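Long-range contacts in putative anti-sigma factor antagonist TM1081 (Thermotoga maritima, PDB 3F43), which probably acts as an anti-anti-sigma factor, counteracting an anti-sigma factor so that a sigma factor is released from inhibition: residues L31-A36 with S64-S69; K41-E46 with V74-S79; V58-E63 with L89-E94. All coordinates share one frame; numbering follows the deposited sequence.

Contact 1. Residues L31-A36 with S64-S69; sequences LNIENA and SIDSFS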
loop_
_atom_site.group_PDB
_atom_site.type_symbol
_atom_site.label_atom_id
_atom_site.label_comp_id
_atom_site.label_asym_id
_atom_site.label_seq_id
_atom_site.Cartn_x
_atom_site.Cartn_y
_atom_site.Cartn_z
ATOM N N LEU A 31 -0.680 1.730 -13.788
ATOM C CA LEU A 31 -0.089 0.935 -12.711
ATOM C C LEU A 31 -1.184 0.678 -11.706
ATOM O O LEU A 31 -1.716 1.626 -11.098
ATOM C CB LEU A 31 1.032 1.695 -12.017
ATOM C CG LEU A 31 2.302 1.861 -12.819
ATOM C CD1 LEU A 31 3.294 2.613 -11.943
ATOM C CD2 LEU A 31 2.804 0.488 -13.271
ATOM N N ASN A 32 -1.549 -0.590 -11.561
ATOM C CA ASN A 32 -2.735 -0.987 -10.768
ATOM C C ASN A 32 -2.610 -2.451 -10.374
ATOM O O ASN A 32 -1.556 -3.036 -10.615
ATOM C CB ASN A 32 -4.026 -0.692 -11.538
ATOM C CG ASN A 32 -4.126 -1.479 -12.866
ATOM O OD1 ASN A 32 -3.531 -2.558 -13.021
ATOM N ND2 ASN A 32 -4.897 -0.945 -13.830
ATOM N N ILE A 33 -3.644 -3.021 -9.778
ATOM C CA ILE A 33 -3.661 -4.398 -9.292
ATOM C C ILE A 33 -3.167 -5.411 -10.332
ATOM O O ILE A 33 -2.496 -6.372 -9.977
ATOM C CB ILE A 33 -5.061 -4.795 -8.740
ATOM C CG1 ILE A 33 -5.055 -6.182 -8.111
ATOM C CG2 ILE A 33 -6.188 -4.643 -9.804
ATOM C CD1 ILE A 33 -6.303 -6.495 -7.301
ATOM N N GLU A 34 -3.481 -5.210 -11.601
ATOM C CA GLU A 34 -3.080 -6.187 -12.608
ATOM C C GLU A 34 -1.564 -6.293 -12.840
ATOM O O GLU A 34 -1.062 -7.444 -13.078
ATOM C CB GLU A 34 -3.793 -5.916 -13.933
ATOM C CG GLU A 34 -5.270 -6.276 -13.900
ATOM C CD GLU A 34 -5.995 -6.131 -15.243
ATOM O OE1 GLU A 34 -5.788 -5.105 -15.936
ATOM O OE2 GLU A 34 -6.803 -7.033 -15.573
ATOM N N ASN A 35 -0.864 -5.162 -12.771
ATOM C CA ASN A 35 0.590 -5.099 -13.015
ATOM C C ASN A 35 1.476 -4.719 -11.841
ATOM O O ASN A 35 2.707 -4.633 -11.963
ATOM C CB ASN A 35 0.924 -4.311 -14.286
ATOM C CG ASN A 35 0.651 -2.864 -14.154
ATOM O OD1 ASN A 35 0.127 -2.419 -13.127
ATOM N ND2 ASN A 35 1.014 -2.091 -15.197
ATOM N N ALA A 36 0.870 -4.459 -10.674
ATOM C CA ALA A 36 1.628 -3.922 -9.563
ATOM C C ALA A 36 2.768 -4.821 -9.117
ATOM O O ALA A 36 3.876 -4.362 -8.978
ATOM C CB ALA A 36 0.715 -3.570 -8.373
ATOM N N SER A 64 -4.507 6.697 -13.272
ATOM C CA SER A 64 -4.987 6.603 -11.904
ATOM C C SER A 64 -4.110 5.586 -11.186
ATOM O O SER A 64 -3.414 4.795 -11.819
ATOM C CB SER A 64 -6.441 6.130 -11.860
ATOM O OG SER A 64 -6.527 4.783 -12.274
ATOM N N ILE A 65 -4.122 5.639 -9.864
ATOM C CA ILE A 65 -3.494 4.602 -9.056
ATOM C C ILE A 65 -4.522 4.030 -8.100
ATOM O O ILE A 65 -5.505 4.691 -7.736
ATOM C CB ILE A 65 -2.261 5.087 -8.257
ATOM C CG1 ILE A 65 -2.632 6.301 -7.407
ATOM C CG2 ILE A 65 -1.037 5.372 -9.235
ATOM C CD1 ILE A 65 -1.552 6.715 -6.350
ATOM N N ASP A 66 -4.276 2.794 -7.707
ATOM C CA ASP A 66 -5.131 2.064 -6.778
ATOM C C ASP A 66 -4.326 1.640 -5.559
ATOM O O ASP A 66 -3.136 2.014 -5.414
ATOM C CB ASP A 66 -5.902 0.927 -7.505
ATOM C CG ASP A 66 -5.040 -0.306 -7.893
ATOM O OD1 ASP A 66 -3.888 -0.421 -7.436
ATOM O OD2 ASP A 66 -5.609 -1.168 -8.654
ATOM N N SER A 67 -4.937 0.857 -4.662
ATOM C CA SER A 67 -4.276 0.502 -3.416
ATOM C C SER A 67 -3.039 -0.344 -3.661
ATOM O O SER A 67 -2.065 -0.257 -2.911
ATOM C CB SER A 67 -5.235 -0.214 -2.465
ATOM O OG SER A 67 -5.639 -1.477 -2.962
ATOM N N PHE A 68 -3.073 -1.161 -4.715
ATOM C CA PHE A 68 -1.924 -1.989 -5.067
ATOM C C PHE A 68 -0.782 -1.192 -5.620
ATOM O O PHE A 68 0.379 -1.412 -5.209
ATOM C CB PHE A 68 -2.331 -3.127 -6.041
ATOM C CG PHE A 68 -2.936 -4.311 -5.364
ATOM C CD1 PHE A 68 -4.139 -4.207 -4.688
ATOM C CD2 PHE A 68 -2.314 -5.538 -5.422
ATOM C CE1 PHE A 68 -4.677 -5.298 -4.043
ATOM C CE2 PHE A 68 -2.869 -6.638 -4.814
ATOM C CZ PHE A 68 -4.047 -6.526 -4.115
ATOM N N SER A 69 -1.051 -0.211 -6.466
ATOM C CA SER A 69 0.068 0.614 -6.966
ATOM C C SER A 69 0.604 1.499 -5.824
ATOM O O SER A 69 1.821 1.746 -5.716
ATOM C CB SER A 69 -0.252 1.381 -8.256
ATOM O OG SER A 69 -1.609 1.774 -8.410
#

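Contact 2. Residues K41-E46 with V74-S79; sequences KWVFDE and VNILKS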
loop_
_atom_site.group_PDB
_atom_site.type_symbol
_atom_site.label_atom_id
_atom_site.label_comp_id
_atom_site.label_asym_id
_atom_site.label_seq_id
_atom_site.Cartn_x
_atom_site.Cartn_y
_atom_site.Cartn_z
ATOM N N LYS A 41 8.503 -6.141 -8.624
ATOM C CA LYS A 41 9.573 -7.134 -8.740
ATOM C C LYS A 41 10.635 -6.662 -9.706
ATOM O O LYS A 41 11.802 -6.766 -9.425
ATOM C CB LYS A 41 9.019 -8.487 -9.139
ATOM C CG LYS A 41 10.062 -9.565 -9.169
ATOM C CD LYS A 41 9.436 -10.939 -9.325
ATOM C CE LYS A 41 10.452 -11.964 -9.837
ATOM N NZ LYS A 41 11.772 -11.916 -9.120
ATOM N N TRP A 42 10.203 -6.057 -10.798
ATOM C CA TRP A 42 11.118 -5.508 -11.802
ATOM C C TRP A 42 11.980 -4.355 -11.246
ATOM O O TRP A 42 13.230 -4.392 -11.397
ATOM C CB TRP A 42 10.337 -5.096 -13.046
ATOM C CG TRP A 42 11.154 -4.424 -14.126
ATOM C CD1 TRP A 42 11.998 -5.028 -15.018
ATOM C CD2 TRP A 42 11.214 -3.033 -14.391
ATOM N NE1 TRP A 42 12.566 -4.093 -15.842
ATOM C CE2 TRP A 42 12.092 -2.859 -15.500
ATOM C CE3 TRP A 42 10.569 -1.916 -13.857
ATOM C CZ2 TRP A 42 12.373 -1.609 -16.034
ATOM C CZ3 TRP A 42 10.852 -0.674 -14.394
ATOM C CH2 TRP A 42 11.741 -0.541 -15.489
ATOM N N VAL A 43 11.368 -3.437 -10.501
ATOM C CA VAL A 43 12.135 -2.316 -9.945
ATOM C C VAL A 43 13.168 -2.847 -8.927
ATOM O O VAL A 43 14.333 -2.433 -8.918
ATOM C CB VAL A 43 11.218 -1.241 -9.307
ATOM C CG1 VAL A 43 12.076 -0.196 -8.503
ATOM C CG2 VAL A 43 10.316 -0.580 -10.398
ATOM N N PHE A 44 12.738 -3.758 -8.072
ATOM C CA PHE A 44 13.665 -4.389 -7.112
ATOM C C PHE A 44 14.744 -5.204 -7.796
ATOM O O PHE A 44 15.932 -5.094 -7.490
ATOM C CB PHE A 44 12.927 -5.205 -6.045
ATOM C CG PHE A 44 12.360 -4.353 -4.935
ATOM C CD1 PHE A 44 11.221 -3.622 -5.106
ATOM C CD2 PHE A 44 12.997 -4.289 -3.705
ATOM C CE1 PHE A 44 10.716 -2.819 -4.063
ATOM C CE2 PHE A 44 12.482 -3.489 -2.687
ATOM C CZ PHE A 44 11.363 -2.778 -2.855
ATOM N N ASP A 45 14.365 -6.057 -8.740
ATOM C CA ASP A 45 15.375 -6.882 -9.376
ATOM C C ASP A 45 16.380 -6.104 -10.216
ATOM O O ASP A 45 17.597 -6.415 -10.197
ATOM C CB ASP A 45 14.749 -7.952 -10.253
ATOM C CG ASP A 45 14.046 -9.045 -9.489
ATOM O OD1 ASP A 45 14.232 -9.224 -8.270
ATOM O OD2 ASP A 45 13.301 -9.780 -10.156
ATOM N N GLU A 46 15.898 -5.135 -10.992
ATOM C CA GLU A 46 16.747 -4.386 -11.910
ATOM C C GLU A 46 17.537 -3.246 -11.291
ATOM O O GLU A 46 18.633 -2.948 -11.747
ATOM C CB GLU A 46 15.898 -3.806 -13.056
ATOM C CG GLU A 46 15.246 -4.869 -13.887
ATOM C CD GLU A 46 16.244 -5.751 -14.624
ATOM O OE1 GLU A 46 17.245 -5.225 -15.163
ATOM O OE2 GLU A 46 16.042 -6.975 -14.659
ATOM N N VAL A 74 4.931 2.548 -1.756
ATOM C CA VAL A 74 5.348 2.439 -0.377
ATOM C C VAL A 74 6.533 1.502 -0.225
ATOM O O VAL A 74 7.452 1.803 0.516
ATOM C CB VAL A 74 4.157 2.064 0.539
ATOM C CG1 VAL A 74 4.638 1.595 1.938
ATOM C CG2 VAL A 74 3.182 3.230 0.630
ATOM N N ASN A 75 6.504 0.362 -0.930
ATOM C CA ASN A 75 7.610 -0.576 -0.822
ATOM C C ASN A 75 8.906 0.021 -1.346
ATOM O O ASN A 75 9.984 -0.179 -0.770
ATOM C CB ASN A 75 7.292 -1.860 -1.570
ATOM C CG ASN A 75 6.376 -2.768 -0.791
ATOM O OD1 ASN A 75 6.432 -2.828 0.432
ATOM N ND2 ASN A 75 5.542 -3.495 -1.514
ATOM N N ILE A 76 8.827 0.741 -2.453
ATOM C CA ILE A 76 9.999 1.432 -3.010
ATOM C C ILE A 76 10.530 2.505 -2.050
ATOM O O ILE A 76 11.747 2.606 -1.780
ATOM C CB ILE A 76 9.695 2.059 -4.407
ATOM C CG1 ILE A 76 9.398 0.959 -5.409
ATOM C CG2 ILE A 76 10.867 2.926 -4.931
ATOM C CD1 ILE A 76 8.761 1.491 -6.708
ATOM N N LEU A 77 9.596 3.271 -1.524
ATOM C CA LEU A 77 9.927 4.308 -0.574
ATOM C C LEU A 77 10.638 3.750 0.656
ATOM O O LEU A 77 11.648 4.306 1.110
ATOM C CB LEU A 77 8.662 5.045 -0.137
ATOM C CG LEU A 77 8.853 6.126 0.911
ATOM C CD1 LEU A 77 9.947 7.189 0.532
ATOM C CD2 LEU A 77 7.528 6.792 1.165
ATOM N N LYS A 78 10.120 2.637 1.189
ATOM C CA LYS A 78 10.719 1.976 2.343
ATOM C C LYS A 78 12.137 1.524 2.045
ATOM O O LYS A 78 13.037 1.742 2.834
ATOM C CB LYS A 78 9.872 0.770 2.779
ATOM C CG LYS A 78 8.609 1.148 3.514
ATOM C CD LYS A 78 7.606 -0.046 3.633
ATOM C CE LYS A 78 8.085 -1.163 4.513
ATOM N NZ LYS A 78 6.945 -2.134 4.777
ATOM N N SER A 79 12.342 0.918 0.876
ATOM C CA SER A 79 13.670 0.437 0.521
ATOM C C SER A 79 14.640 1.605 0.420
ATOM O O SER A 79 15.764 1.567 0.954
ATOM C CB SER A 79 13.627 -0.316 -0.808
ATOM O OG SER A 79 14.918 -0.664 -1.230
#

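Contact 3. Residues V58-E63 with L89-E94; sequences VLSDVE and LVSPNE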
loop_
_atom_site.group_PDB
_atom_site.type_symbol
_atom_site.label_atom_id
_atom_site.label_comp_id
_atom_site.label_asym_id
_atom_site.label_seq_id
_atom_site.Cartn_x
_atom_site.Cartn_y
_atom_site.Cartn_z
ATOM N N VAL A 58 8.051 8.596 -12.728
ATOM C CA VAL A 58 7.372 9.567 -13.561
ATOM C C VAL A 58 5.970 9.020 -13.877
ATOM O O VAL A 58 5.828 7.908 -14.405
ATOM C CB VAL A 58 8.171 9.844 -14.837
ATOM C CG1 VAL A 58 7.374 10.830 -15.760
ATOM C CG2 VAL A 58 9.569 10.435 -14.496
ATOM N N LEU A 59 4.969 9.814 -13.538
ATOM C CA LEU A 59 3.563 9.417 -13.592
ATOM C C LEU A 59 2.730 10.082 -14.707
ATOM O O LEU A 59 1.514 10.000 -14.737
ATOM C CB LEU A 59 2.937 9.666 -12.201
ATOM C CG LEU A 59 3.549 8.868 -11.061
ATOM C CD1 LEU A 59 3.022 9.333 -9.690
ATOM C CD2 LEU A 59 3.216 7.418 -11.271
ATOM N N SER A 60 3.396 10.737 -15.664
ATOM C CA SER A 60 2.735 11.443 -16.730
ATOM C C SER A 60 1.688 10.624 -17.482
ATOM O O SER A 60 0.645 11.166 -17.866
ATOM C CB SER A 60 3.793 11.934 -17.749
ATOM O OG SER A 60 4.792 12.699 -17.099
ATOM N N ASP A 61 1.976 9.326 -17.668
ATOM C CA ASP A 61 1.114 8.469 -18.489
ATOM C C ASP A 61 0.327 7.478 -17.633
ATOM O O ASP A 61 -0.295 6.579 -18.179
ATOM C CB ASP A 61 1.959 7.721 -19.507
ATOM C CG ASP A 61 2.623 8.644 -20.467
ATOM O OD1 ASP A 61 1.937 9.488 -21.031
ATOM O OD2 ASP A 61 3.851 8.541 -20.639
ATOM N N VAL A 62 0.327 7.675 -16.322
ATOM C CA VAL A 62 -0.427 6.835 -15.407
ATOM C C VAL A 62 -1.762 7.529 -15.078
ATOM O O VAL A 62 -1.767 8.544 -14.405
ATOM C CB VAL A 62 0.412 6.523 -14.162
ATOM C CG1 VAL A 62 -0.455 5.695 -13.144
ATOM C CG2 VAL A 62 1.699 5.721 -14.540
ATOM N N GLU A 63 -2.890 7.006 -15.572
ATOM C CA GLU A 63 -4.198 7.672 -15.464
ATOM C C GLU A 63 -4.766 7.739 -14.047
ATOM O O GLU A 63 -5.358 8.742 -13.643
ATOM C CB GLU A 63 -5.218 7.029 -16.413
ATOM C CG GLU A 63 -6.609 7.718 -16.474
ATOM C CD GLU A 63 -6.547 9.256 -16.573
ATOM O OE1 GLU A 63 -5.742 9.778 -17.388
ATOM O OE2 GLU A 63 -7.309 9.934 -15.830
ATOM N N LEU A 89 8.305 11.227 -6.757
ATOM C CA LEU A 89 7.211 11.050 -7.698
ATOM C C LEU A 89 7.204 12.287 -8.579
ATOM O O LEU A 89 7.396 13.395 -8.096
ATOM C CB LEU A 89 5.865 10.880 -6.981
ATOM C CG LEU A 89 5.824 9.772 -5.935
ATOM C CD1 LEU A 89 4.455 9.667 -5.264
ATOM C CD2 LEU A 89 6.241 8.431 -6.531
ATOM N N VAL A 90 6.997 12.108 -9.884
ATOM C CA VAL A 90 7.071 13.195 -10.850
ATOM C C VAL A 90 5.839 13.205 -11.728
ATOM O O VAL A 90 5.413 12.156 -12.244
ATOM C CB VAL A 90 8.356 13.096 -11.734
ATOM C CG1 VAL A 90 8.509 14.320 -12.601
ATOM C CG2 VAL A 90 9.599 12.952 -10.830
ATOM N N SER A 91 5.266 14.384 -11.900
ATOM C CA SER A 91 4.114 14.589 -12.792
ATOM C C SER A 91 2.833 13.769 -12.534
ATOM O O SER A 91 2.182 13.323 -13.478
ATOM C CB SER A 91 4.575 14.417 -14.266
ATOM O OG SER A 91 5.792 15.074 -14.494
ATOM N N PRO A 92 2.394 13.649 -11.252
ATOM C CA PRO A 92 1.096 13.017 -11.043
ATOM C C PRO A 92 -0.001 13.882 -11.632
ATOM O O PRO A 92 0.010 15.116 -11.491
ATOM C CB PRO A 92 0.983 12.967 -9.503
ATOM C CG PRO A 92 1.748 14.158 -9.062
ATOM C CD PRO A 92 2.961 14.159 -9.986
ATOM N N ASN A 93 -0.959 13.246 -12.288
ATOM C CA ASN A 93 -2.129 13.960 -12.780
ATOM C C ASN A 93 -3.058 14.306 -11.607
ATOM O O ASN A 93 -2.729 14.043 -10.442
ATOM C CB ASN A 93 -2.818 13.182 -13.905
ATOM C CG ASN A 93 -3.603 11.990 -13.426
ATOM O OD1 ASN A 93 -3.839 11.836 -12.231
ATOM N ND2 ASN A 93 -4.042 11.157 -14.356
ATOM N N GLU A 94 -4.221 14.889 -11.875
ATOM C CA GLU A 94 -5.030 15.389 -10.755
ATOM C C GLU A 94 -5.660 14.284 -9.921
ATOM O O GLU A 94 -5.659 14.368 -8.699
ATOM C CB GLU A 94 -6.026 16.472 -11.192
ATOM C CG GLU A 94 -7.146 16.046 -12.053
ATOM C CD GLU A 94 -8.097 17.212 -12.305
ATOM O OE1 GLU A 94 -9.002 17.435 -11.459
ATOM O OE2 GLU A 94 -7.903 17.919 -13.330
HETATM O O HOH W 1 -0.510 10.511 -13.002
#

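Contact 1. Residues L31-A36 with S64-S69
In this STAS domain the loop that leads into helix 36-48 lies against the capped N-terminus of helix 67-83, and D66 and I33 make the central link. S67, the first residue of the helix, is the phosphorylation site by similarity and is unmodified here. D66 is the N-cap of helix 67-83 and forms a capping box with S69. Its OD1 accepts from S69 N, met nearly along the C-O axis, and more weakly from F68 N. D66 OD2 serves the other segment: I33 N donates to D66 OD2 at 2.9 Å, on the syn lone pair, with an N-H...O angle of 153°. D66 CG sits between the backbone N and the carbonyl carbon (chi1 74°), which turns the carboxylate back over the helix start. S69 OG also works twice. S69 OG accepts from D66 N and donates to L31 O at 2.7 Å, reaching that oxygen from above the carbonyl plane.

The apolar part centres on a CH-pi contact. I33 CG1 stands 3.8 Å from the centroid of the F68 ring, almost on the ring normal. I33 CD1 continues over the same face and lies 3.8 Å from F68 CE1. A36 CB packs on F68 CB at 3.9 Å. N32 shapes the loop with an Asx turn, its OD1 accepting from E34 N. I33 and F68 also pack on I108 of the second subunit.

The D66 carboxylate takes backbone N-H groups from both segments, and these bonds, with the N-terminal end of the helix, would probably stabilise its negative charge.

Contact 2. Residues K41-E46 with V74-S79
F44 reaches from helix 36-48 to helix 67-83, where its ring points its CZ edge at the backbone carbonyl of N75 and lies beside S79. The two helices belong to the alpha/beta STAS fold, and each precedes a parallel strand of the sheet. Their local axes are 11.0 Å apart and run nearly parallel, at 23°. No hydrogen bond joins the segments, so packing alone holds them here. Only N75 O meets the ring at its edge; S79 CB and I76 CG1 come to it obliquely. F44 CZ approaches N75 O at 3.6 Å, with the oxygen near the ring plane. F44 CE2 lies 3.9 Å from S79 CB. F44 CE1 meets I76 CG1 at 4.2 Å. With CG anti to the carbonyl carbon (chi1 -80°), the ring is swung out across the gap between the helices. K40 adds a cation-pi contact to the same ring. An alanine at F44 is likely to open a gap between the helices and leave N75 O and S79 CB without their aromatic neighbour. Closer to the sheet, V43 packs on L25 and I76 on F87. The V43 and I76 side chains cross at about a right angle, with V43 CG1 4.1 Å from I76 CD1.

Contact 3. Residues V58-E63 with L89-E94
L59 and V90 share the one backbone hydrogen bond that directly joins these segments, where parallel strands 54-58 and 86-90 end. L59 N donates to V90 O at 2.7 Å, meeting the oxygen nearly in line with its carbonyl bond. V58 CA-H also points at V90 O, with V58 CA 3.5 Å from V90 O. V58 and V90 form a parallel beta bridge just before the chains leave the sheet.

The second direct hydrogen bond comes from a side chain. N93 ND2 donates to E63 O at 2.8 Å with an N-H...O angle of 171°. The acceptor lies in the plane of the N93 amide, but the nitrogen stands above the plane of the E63 carbonyl. N93 is also the N-cap of helix 94-102, its OD1 accepting from V96 N. Its two amide atoms therefore hold different partners, which fixes the turn of the group. S60 OG merely touches S91 CB, and S91 OG turns to D113 O instead.

One water adds a third polar link. The water oxygen donates to L59 O and V62 O, at 2.7 Å each, and accepts from N93 N. It thus bridges the type I turn L59-V62 to the start of the helix.

Apolar contacts line the sheet end. V58 CG2 packs on V90 CB at 4.0 Å, on the face covered by I115 of helix 115-123. L59 CD1 lies 4.2 Å from both L89 CB and P92 CB, beneath helix 94-102.

Beyond the last beta bridge, side chain and water replace sheet bonding: the water serves two turn carbonyls, L59 O and V62 O, and the N93 amide serves that of E63 just after.

Contacts 1 and 2 both use helix 67-83, the first at its N-terminus and the second along its length, and both touch the second subunit. Contact 3 is touched by no other chain of the assembly. All three are partly buried. Contacts 2 and 3 lie on opposite sides of the chain's centre, about 18 Å apart between centres. Contacts 1 and 3 meet where L31 N packs on V62 CG1 at 4.0 Å. Their chemistry follows their place. Where loops meet helix starts, in contacts 1 and 3, N-cap side chains bond to backbone of the other segment. Between the two helices of contact 2, packing does all the joining.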